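401aa long hypothetical glucose-1-phosphate thymidylyltransferase (Sulfolobus tokodaii, PDB 2GGO) probably catalyses formation of UDP-N-acetylglucosamine and UDP-N-acetylgalactosamine as a bifunctional enzyme, and transfers a nucleotidyl group onto sugar 1-phosphates such as glucose 1-phosphate. Local coordinates at residues M1-A7 with E92-G98; L114-I119 with Y161-D166. All coordinates share one frame; numbering follows the deposited sequence.

Contact 1. Residues M1-A7 with E92-G98; sequences MKAFILA and EALIIYG
The Phe4 ring meets the neighbouring strand with its CD2-CE2 edge, where the methyl of Ala93 lies near the ring plane, its CB 3.7 Å from Phe4 CD2. Leu94 O also lies at the ring edge, near the plane. Ile95 comes in obliquely, its CD1 resting against both CB and CD2 of Phe4. With CG anti to its carbonyl carbon (chi1 -67°), Phe4 sends its ring back along the strand, which is why it meets Ala93 as well as its direct partner Ile95. At the Tyr97 ring the approach is again oblique: one methyl of Leu6, CD1, sits 3.7 Å from Tyr97 CE1 and also touches Ile95 CG2.

These groups share one face of the parallel pair formed by strands 2-6 and 92-97, inside the mixed sheet of the nucleotidyltransferase domain, which has a GT-A type fold. Alternating backbone bonds run down the pair, from Phe4 N to Leu94 O (2.6 Å) and from Ile96 N to Phe4 O (2.8 Å), for example, and the last joins Gly98 N to Leu6 O. On the other face, Ile5 and Ile96 lie side by side, CG1 to CG1 at 3.8 Å, while Ala3 packs beside Leu94; helix 33-43 covers this side through Leu41 and Gln37.

At the amino terminus Met1, bent at chi2 (-73°), crosses Glu92 at about a right angle and brings its CE over the Glu92 side chain. The carboxylate of Glu92 is held elsewhere, by a salt bridge to Lys162. Tyr97 is probably part of the N-acetylglucosamine 1-phosphate site, and its side chain touches that of Thr80, another residue likely to bind this sugar phosphate.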
ATOM      1  N   MET A   1     -24.348 -10.801   4.479  1.00 43.88           N
ATOM      2  CA  MET A   1     -23.106 -11.272   3.818  1.00 43.81           C
ATOM      3  C   MET A   1     -21.971 -11.201   4.840  1.00 43.17           C
ATOM      4  O   MET A   1     -21.954 -10.324   5.689  1.00 43.24           O
ATOM      5  CB  MET A   1     -22.777 -10.360   2.641  1.00 44.73           C
ATOM      6  CG  MET A   1     -22.962 -10.947   1.289  1.00 46.56           C
ATOM      7  SD  MET A   1     -21.681 -12.158   0.911  1.00 49.36           S
ATOM      8  CE  MET A   1     -22.529 -13.035  -0.382  1.00 47.38           C
ATOM      9  N   LYS A   2     -21.037 -12.140   4.778  1.00 42.27           N
ATOM     10  CA  LYS A   2     -19.808 -12.032   5.564  1.00 41.16           C
ATOM     11  C   LYS A   2     -18.683 -11.636   4.630  1.00 39.47           C
ATOM     12  O   LYS A   2     -18.680 -12.027   3.458  1.00 38.49           O
ATOM     13  CB  LYS A   2     -19.469 -13.356   6.223  1.00 41.54           C
ATOM     14  CG  LYS A   2     -19.835 -13.439   7.667  1.00 43.79           C
ATOM     15  CD  LYS A   2     -19.589 -14.872   8.177  1.00 48.97           C
ATOM     16  CE  LYS A   2     -18.913 -14.907   9.554  1.00 52.68           C
ATOM     17  NZ  LYS A   2     -19.879 -14.865  10.710  1.00 54.80           N
ATOM     18  N   ALA A   3     -17.746 -10.840   5.154  1.00 38.04           N
ATOM     19  CA  ALA A   3     -16.562 -10.439   4.401  1.00 36.90           C
ATOM     20  C   ALA A   3     -15.328 -10.977   5.116  1.00 36.03           C
ATOM     21  O   ALA A   3     -15.284 -11.019   6.342  1.00 35.41           O
ATOM     22  CB  ALA A   3     -16.502  -8.939   4.277  1.00 36.13           C
ATOM     23  N   PHE A   4     -14.345 -11.435   4.341  1.00 36.56           N
ATOM     24  CA  PHE A   4     -13.040 -11.841   4.871  1.00 36.18           C
ATOM     25  C   PHE A   4     -12.004 -11.054   4.147  1.00 35.22           C
ATOM     26  O   PHE A   4     -11.960 -11.080   2.917  1.00 35.21           O
ATOM     27  CB  PHE A   4     -12.779 -13.344   4.701  1.00 37.25           C
ATOM     28  CG  PHE A   4     -13.692 -14.209   5.549  1.00 39.20           C
ATOM     29  CD1 PHE A   4     -13.257 -14.729   6.774  1.00 41.57           C
ATOM     30  CD2 PHE A   4     -15.006 -14.472   5.138  1.00 40.32           C
ATOM     31  CE1 PHE A   4     -14.117 -15.517   7.576  1.00 43.17           C
ATOM     32  CE2 PHE A   4     -15.886 -15.241   5.939  1.00 42.94           C
ATOM     33  CZ  PHE A   4     -15.444 -15.766   7.156  1.00 40.68           C
ATOM     34  N   ILE A   5     -11.195 -10.321   4.912  1.00 34.74           N
ATOM     35  CA  ILE A   5     -10.013  -9.608   4.375  1.00 33.52           C
ATOM     36  C   ILE A   5      -8.777 -10.449   4.651  1.00 33.90           C
ATOM     37  O   ILE A   5      -8.503 -10.772   5.796  1.00 34.13           O
ATOM     38  CB  ILE A   5      -9.856  -8.211   4.980  1.00 33.20           C
ATOM     39  CG1 ILE A   5     -11.104  -7.389   4.690  1.00 30.55           C
ATOM     40  CG2 ILE A   5      -8.600  -7.483   4.374  1.00 31.68           C
ATOM     41  CD1 ILE A   5     -11.300  -6.220   5.632  1.00 25.82           C
ATOM     42  N   LEU A   6      -8.076 -10.851   3.595  1.00 34.80           N
ATOM     43  CA  LEU A   6      -6.891 -11.672   3.735  1.00 34.80           C
ATOM     44  C   LEU A   6      -5.682 -10.722   3.841  1.00 35.72           C
ATOM     45  O   LEU A   6      -5.262 -10.092   2.853  1.00 34.94           O
ATOM     46  CB  LEU A   6      -6.776 -12.649   2.568  1.00 34.89           C
ATOM     47  CG  LEU A   6      -8.024 -13.491   2.225  1.00 34.72           C
ATOM     48  CD1 LEU A   6      -7.800 -14.461   1.068  1.00 34.78           C
ATOM     49  CD2 LEU A   6      -8.486 -14.201   3.413  1.00 32.44           C
ATOM     50  N   ALA A   7      -5.187 -10.608   5.075  1.00 36.38           N
ATOM     51  CA  ALA A   7      -4.116  -9.691   5.467  1.00 37.83           C
ATOM     52  C   ALA A   7      -2.994 -10.439   6.195  1.00 39.02           C
ATOM     53  O   ALA A   7      -2.456  -9.952   7.192  1.00 39.44           O
ATOM     54  CB  ALA A   7      -4.679  -8.610   6.353  1.00 37.16           C
ATOM     55  N   GLU A  92     -22.379 -18.035   1.839  1.00 60.90           N
ATOM     56  CA  GLU A  92     -21.601 -17.109   1.014  1.00 56.65           C
ATOM     57  C   GLU A  92     -20.645 -16.207   1.804  1.00 54.53           C
ATOM     58  O   GLU A  92     -20.933 -15.801   2.937  1.00 54.49           O
ATOM     59  CB  GLU A  92     -22.535 -16.202   0.219  1.00 56.11           C
ATOM     60  CG  GLU A  92     -23.668 -16.869  -0.484  1.00 52.44           C
ATOM     61  CD  GLU A  92     -24.670 -15.872  -0.984  1.00 47.77           C
ATOM     62  OE1 GLU A  92     -24.466 -15.300  -2.067  1.00 43.27           O
ATOM     63  OE2 GLU A  92     -25.679 -15.656  -0.292  1.00 49.10           O
ATOM     64  N   ALA A  93     -19.523 -15.858   1.184  1.00 51.33           N
ATOM     65  CA  ALA A  93     -18.644 -14.848   1.762  1.00 48.43           C
ATOM     66  C   ALA A  93     -18.051 -14.010   0.664  1.00 46.82           C
ATOM     67  O   ALA A  93     -17.825 -14.511  -0.443  1.00 45.81           O
ATOM     68  CB  ALA A  93     -17.564 -15.480   2.588  1.00 48.45           C
ATOM     69  N   LEU A  94     -17.872 -12.718   0.971  1.00 44.71           N
ATOM     70  CA  LEU A  94     -17.029 -11.813   0.195  1.00 42.56           C
ATOM     71  C   LEU A  94     -15.592 -11.894   0.741  1.00 41.87           C
ATOM     72  O   LEU A  94     -15.363 -11.743   1.945  1.00 40.37           O
ATOM     73  CB  LEU A  94     -17.561 -10.386   0.244  1.00 42.06           C
ATOM     74  CG  LEU A  94     -16.902  -9.423  -0.745  1.00 41.50           C
ATOM     75  CD1 LEU A  94     -17.471  -9.528  -2.116  1.00 40.64           C
ATOM     76  CD2 LEU A  94     -17.070  -8.037  -0.268  1.00 39.54           C
ATOM     77  N   ILE A  95     -14.651 -12.203  -0.157  1.00 41.30           N
ATOM     78  CA  ILE A  95     -13.238 -12.367   0.154  1.00 40.62           C
ATOM     79  C   ILE A  95     -12.512 -11.234  -0.559  1.00 40.55           C
ATOM     80  O   ILE A  95     -12.709 -11.018  -1.764  1.00 40.57           O
ATOM     81  CB  ILE A  95     -12.721 -13.770  -0.315  1.00 40.60           C
ATOM     82  CG1 ILE A  95     -12.920 -14.856   0.742  1.00 39.72           C
ATOM     83  CG2 ILE A  95     -11.243 -13.747  -0.606  1.00 41.14           C
ATOM     84  CD1 ILE A  95     -14.223 -14.832   1.481  1.00 41.18           C
ATOM     85  N   ILE A  96     -11.743 -10.442   0.178  1.00 40.47           N
ATOM     86  CA  ILE A  96     -10.828  -9.492  -0.478  1.00 40.71           C
ATOM     87  C   ILE A  96      -9.411  -9.592   0.065  1.00 40.70           C
ATOM     88  O   ILE A  96      -9.201  -9.992   1.217  1.00 40.05           O
ATOM     89  CB  ILE A  96     -11.289  -8.022  -0.461  1.00 40.80           C
ATOM     90  CG1 ILE A  96     -11.267  -7.462   0.944  1.00 41.83           C
ATOM     91  CG2 ILE A  96     -12.667  -7.839  -1.149  1.00 42.03           C
ATOM     92  CD1 ILE A  96     -11.506  -6.004   0.915  1.00 44.47           C
ATOM     93  N   TYR A  97      -8.445  -9.267  -0.796  1.00 40.64           N
ATOM     94  CA  TYR A  97      -7.024  -9.317  -0.438  1.00 40.58           C
ATOM     95  C   TYR A  97      -6.653  -8.051   0.269  1.00 39.78           C
ATOM     96  O   TYR A  97      -7.111  -6.961  -0.100  1.00 39.43           O
ATOM     97  CB  TYR A  97      -6.161  -9.563  -1.657  1.00 41.80           C
ATOM     98  CG  TYR A  97      -6.285 -10.979  -2.117  1.00 44.20           C
ATOM     99  CD1 TYR A  97      -5.670 -12.022  -1.419  1.00 46.17           C
ATOM    100  CD2 TYR A  97      -7.040 -11.289  -3.233  1.00 47.08           C
ATOM    101  CE1 TYR A  97      -5.817 -13.349  -1.835  1.00 47.70           C
ATOM    102  CE2 TYR A  97      -7.180 -12.600  -3.683  1.00 49.05           C
ATOM    103  CZ  TYR A  97      -6.579 -13.629  -2.981  1.00 48.84           C
ATOM    104  OH  TYR A  97      -6.741 -14.921  -3.461  1.00 48.91           O
ATOM    105  N   GLY A  98      -5.865  -8.202   1.317  1.00 39.07           N
ATOM    106  CA  GLY A  98      -5.561  -7.084   2.185  1.00 39.37           C
ATOM    107  C   GLY A  98      -4.661  -5.980   1.630  1.00 39.99           C
ATOM    108  O   GLY A  98      -4.418  -4.994   2.331  1.00 40.51           O
TER

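Contact 2. Residues L114-I119 with Y161-D166; sequences LKENAI and YKLNSD
Lys162 and Ala118 form a hydrogen-bonded pair in the antiparallel ladder between strands 117-123 and 155-164, within the mixed sheet of the nucleotidyltransferase domain. Ala118 N donates to Lys162 O at 2.9 Å, and Lys162 N returns a longer bond of 3.1 Å to Ala118 O.

Toward Asn164, side chains take over from the ladder. Lys162 starts with CG anti to the backbone N (chi1 -157°), then folds at chi2 and chi3 so that its ammonium reaches the loop at residues 114-116. There Lys162 NZ bonds Leu114 O at 2.7 Å and Glu116 O at 2.8 Å, standing above both carbonyl planes. It also donates to Asn164 OD1 in the amide plane, on a lone pair. Three neutral oxygens and the Glu92 carboxylate thus surround the buried ammonium; the carboxylate balances its charge, and the setting probably favours the protonated form.

Asn164 ND2 adds a weak bond to Lys115 O. At the neighbouring non-hydrogen-bonded pair, Ile119 lies alongside Tyr161, CG1 and CD1 meeting the CD2-CE2 side of the ring, whose hydroxyl is engaged by Asn157.

Asn117 OD1 takes the place in the ladder that Glu116 O, turned to the Lys162 ammonium, would otherwise fill: Asn117 OD1 accepts Asn164 N at 2.7 Å along an almost straight N-H (176°), the donor tilted 32° from the amide plane.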
ATOM      1  N   LEU A 114     -25.599 -11.598  -5.882  1.00 37.52           N
ATOM      2  CA  LEU A 114     -25.573 -12.734  -6.819  1.00 37.99           C
ATOM      3  C   LEU A 114     -25.619 -14.025  -6.033  1.00 39.74           C
ATOM      4  O   LEU A 114     -24.955 -14.139  -4.993  1.00 40.18           O
ATOM      5  CB  LEU A 114     -24.288 -12.735  -7.659  1.00 37.09           C
ATOM      6  CG  LEU A 114     -23.922 -11.542  -8.527  1.00 37.20           C
ATOM      7  CD1 LEU A 114     -22.677 -11.800  -9.290  1.00 36.17           C
ATOM      8  CD2 LEU A 114     -25.011 -11.267  -9.477  1.00 36.64           C
ATOM      9  N   LYS A 115     -26.360 -15.013  -6.557  1.00 41.26           N
ATOM     10  CA  LYS A 115     -26.472 -16.316  -5.952  1.00 41.48           C
ATOM     11  C   LYS A 115     -25.268 -17.133  -6.329  1.00 42.42           C
ATOM     12  O   LYS A 115     -24.799 -17.957  -5.536  1.00 41.62           O
ATOM     13  CB  LYS A 115     -27.736 -17.006  -6.450  1.00 43.64           C
ATOM     14  CG  LYS A 115     -27.868 -18.478  -6.049  1.00 44.55           C
ATOM     15  CD  LYS A 115     -29.172 -18.763  -5.291  1.00 48.60           C
ATOM     16  CE  LYS A 115     -29.230 -20.235  -4.797  1.00 49.03           C
ATOM     17  NZ  LYS A 115     -27.999 -20.705  -4.043  1.00 51.15           N
ATOM     18  N   GLU A 116     -24.783 -16.922  -7.550  1.00 42.99           N
ATOM     19  CA  GLU A 116     -23.649 -17.694  -8.046  1.00 44.25           C
ATOM     20  C   GLU A 116     -22.319 -17.177  -7.505  1.00 43.97           C
ATOM     21  O   GLU A 116     -22.226 -16.045  -6.999  1.00 43.43           O
ATOM     22  CB  GLU A 116     -23.596 -17.700  -9.574  1.00 44.95           C
ATOM     23  CG  GLU A 116     -24.927 -17.461 -10.255  1.00 49.91           C
ATOM     24  CD  GLU A 116     -25.022 -16.063 -10.792  1.00 55.04           C
ATOM     25  OE1 GLU A 116     -26.078 -15.381 -10.632  1.00 55.61           O
ATOM     26  OE2 GLU A 116     -24.004 -15.648 -11.385  1.00 59.83           O
ATOM     27  N   ASN A 117     -21.303 -18.031  -7.605  1.00 43.15           N
ATOM     28  CA  ASN A 117     -19.933 -17.640  -7.360  1.00 42.69           C
ATOM     29  C   ASN A 117     -19.520 -16.628  -8.407  1.00 42.83           C
ATOM     30  O   ASN A 117     -19.654 -16.884  -9.600  1.00 43.45           O
ATOM     31  CB  ASN A 117     -19.029 -18.850  -7.440  1.00 42.79           C
ATOM     32  CG  ASN A 117     -19.319 -19.864  -6.365  1.00 43.55           C
ATOM     33  OD1 ASN A 117     -18.859 -19.739  -5.251  1.00 44.88           O
ATOM     34  ND2 ASN A 117     -20.069 -20.904  -6.710  1.00 48.62           N
ATOM     35  N   ALA A 118     -19.020 -15.470  -7.972  1.00 42.53           N
ATOM     36  CA  ALA A 118     -18.523 -14.447  -8.906  1.00 42.24           C
ATOM     37  C   ALA A 118     -17.104 -13.931  -8.553  1.00 42.29           C
ATOM     38  O   ALA A 118     -16.575 -14.202  -7.478  1.00 42.17           O
ATOM     39  CB  ALA A 118     -19.528 -13.283  -9.022  1.00 41.48           C
ATOM     40  N   ILE A 119     -16.521 -13.167  -9.466  1.00 42.42           N
ATOM     41  CA  ILE A 119     -15.145 -12.733  -9.355  1.00 43.30           C
ATOM     42  C   ILE A 119     -14.989 -11.435 -10.113  1.00 43.12           C
ATOM     43  O   ILE A 119     -15.579 -11.263 -11.170  1.00 42.60           O
ATOM     44  CB  ILE A 119     -14.229 -13.853  -9.874  1.00 43.65           C
ATOM     45  CG1 ILE A 119     -13.610 -14.593  -8.697  1.00 43.96           C
ATOM     46  CG2 ILE A 119     -13.165 -13.380 -10.876  1.00 45.10           C
ATOM     47  CD1 ILE A 119     -12.566 -15.542  -9.121  1.00 47.30           C
ATOM     48  N   TYR A 161     -13.566 -11.543  -4.397  1.00 41.89           N
ATOM     49  CA  TYR A 161     -14.347 -12.744  -4.644  1.00 42.71           C
ATOM     50  C   TYR A 161     -15.650 -12.725  -3.885  1.00 42.81           C
ATOM     51  O   TYR A 161     -15.708 -12.228  -2.773  1.00 42.28           O
ATOM     52  CB  TYR A 161     -13.579 -13.967  -4.148  1.00 43.83           C
ATOM     53  CG  TYR A 161     -12.222 -14.153  -4.757  1.00 44.83           C
ATOM     54  CD1 TYR A 161     -11.205 -14.757  -4.033  1.00 47.13           C
ATOM     55  CD2 TYR A 161     -11.940 -13.720  -6.056  1.00 46.57           C
ATOM     56  CE1 TYR A 161      -9.928 -14.951  -4.594  1.00 48.72           C
ATOM     57  CE2 TYR A 161     -10.666 -13.893  -6.630  1.00 48.25           C
ATOM     58  CZ  TYR A 161      -9.668 -14.531  -5.901  1.00 48.33           C
ATOM     59  OH  TYR A 161      -8.402 -14.727  -6.455  1.00 48.59           O
ATOM     60  N   LYS A 162     -16.685 -13.302  -4.478  1.00 43.14           N
ATOM     61  CA  LYS A 162     -17.915 -13.638  -3.753  1.00 44.02           C
ATOM     62  C   LYS A 162     -18.122 -15.139  -3.996  1.00 45.61           C
ATOM     63  O   LYS A 162     -18.513 -15.568  -5.095  1.00 45.01           O
ATOM     64  CB  LYS A 162     -19.104 -12.821  -4.282  1.00 43.14           C
ATOM     65  CG  LYS A 162     -20.271 -12.631  -3.356  1.00 40.82           C
ATOM     66  CD  LYS A 162     -21.099 -13.894  -3.140  1.00 41.70           C
ATOM     67  CE  LYS A 162     -21.813 -14.353  -4.414  1.00 41.41           C
ATOM     68  NZ  LYS A 162     -22.725 -15.548  -4.267  1.00 39.52           N
ATOM     69  N   LEU A 163     -17.830 -15.928  -2.966  1.00 47.85           N
ATOM     70  CA  LEU A 163     -17.744 -17.371  -3.105  1.00 49.84           C
ATOM     71  C   LEU A 163     -18.720 -18.027  -2.157  1.00 52.13           C
ATOM     72  O   LEU A 163     -18.925 -17.554  -1.023  1.00 51.66           O
ATOM     73  CB  LEU A 163     -16.317 -17.883  -2.837  1.00 49.47           C
ATOM     74  CG  LEU A 163     -15.145 -17.326  -3.666  1.00 47.98           C
ATOM     75  CD1 LEU A 163     -13.843 -17.803  -3.106  1.00 46.43           C
ATOM     76  CD2 LEU A 163     -15.236 -17.661  -5.143  1.00 47.93           C
ATOM     77  N   ASN A 164     -19.343 -19.094  -2.654  1.00 54.88           N
ATOM     78  CA  ASN A 164     -20.227 -19.930  -1.840  1.00 58.00           C
ATOM     79  C   ASN A 164     -19.470 -21.106  -1.206  1.00 60.00           C
ATOM     80  O   ASN A 164     -18.379 -21.466  -1.661  1.00 60.29           O
ATOM     81  CB  ASN A 164     -21.410 -20.399  -2.672  1.00 57.80           C
ATOM     82  CG  ASN A 164     -21.960 -19.304  -3.548  1.00 57.74           C
ATOM     83  OD1 ASN A 164     -22.299 -18.221  -3.076  1.00 56.17           O
ATOM     84  ND2 ASN A 164     -22.040 -19.575  -4.838  1.00 58.02           N
ATOM     85  N   SER A 165     -20.038 -21.686  -0.154  1.00 62.58           N
ATOM     86  CA  SER A 165     -19.388 -22.762   0.590  1.00 65.32           C
ATOM     87  C   SER A 165     -18.870 -23.952  -0.266  1.00 67.55           C
ATOM     88  O   SER A 165     -18.114 -24.787   0.234  1.00 68.30           O
ATOM     89  CB  SER A 165     -20.313 -23.242   1.712  1.00 65.20           C
ATOM     90  OG  SER A 165     -21.668 -23.236   1.284  1.00 65.01           O
ATOM     91  N   ASP A 166     -19.252 -24.019  -1.544  1.00 70.00           N
ATOM     92  CA  ASP A 166     -18.688 -24.998  -2.494  1.00 72.33           C
ATOM     93  C   ASP A 166     -17.196 -24.839  -2.680  1.00 73.97           C
ATOM     94  O   ASP A 166     -16.545 -25.737  -3.206  1.00 74.19           O
ATOM     95  CB  ASP A 166     -19.287 -24.844  -3.887  1.00 72.39           C
ATOM     96  CG  ASP A 166     -20.761 -24.629  -3.859  1.00 73.51           C
ATOM     97  OD1 ASP A 166     -21.403 -25.158  -2.922  1.00 74.30           O
ATOM     98  OD2 ASP A 166     -21.266 -23.925  -4.772  1.00 74.80           O
TER

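In the fold
Contacts 1 and 2 occupy one seven-stranded mixed sheet, their centres 12 Å apart, and follow one another along the chain, the first closing before the second opens. Strands 92-97 and 155-164 are neighbours, so the order 2-6, 92-97, 155-164, 117-123 runs unbroken through both contacts and the sheet turns from parallel to antiparallel between them. Across this seam Tyr161 N and Ile95 O probably form a backbone hydrogen bond (2.8 Å), and Met1 packs against Lys162. The side chain of Tyr161 lies about 3 Å, and that of Tyr97 about 5 Å, from the side chain of Asn157, a residue likely to bind the sugar phosphate, so the sheet probably lines the nucleotidyltransferase sugar-phosphate site.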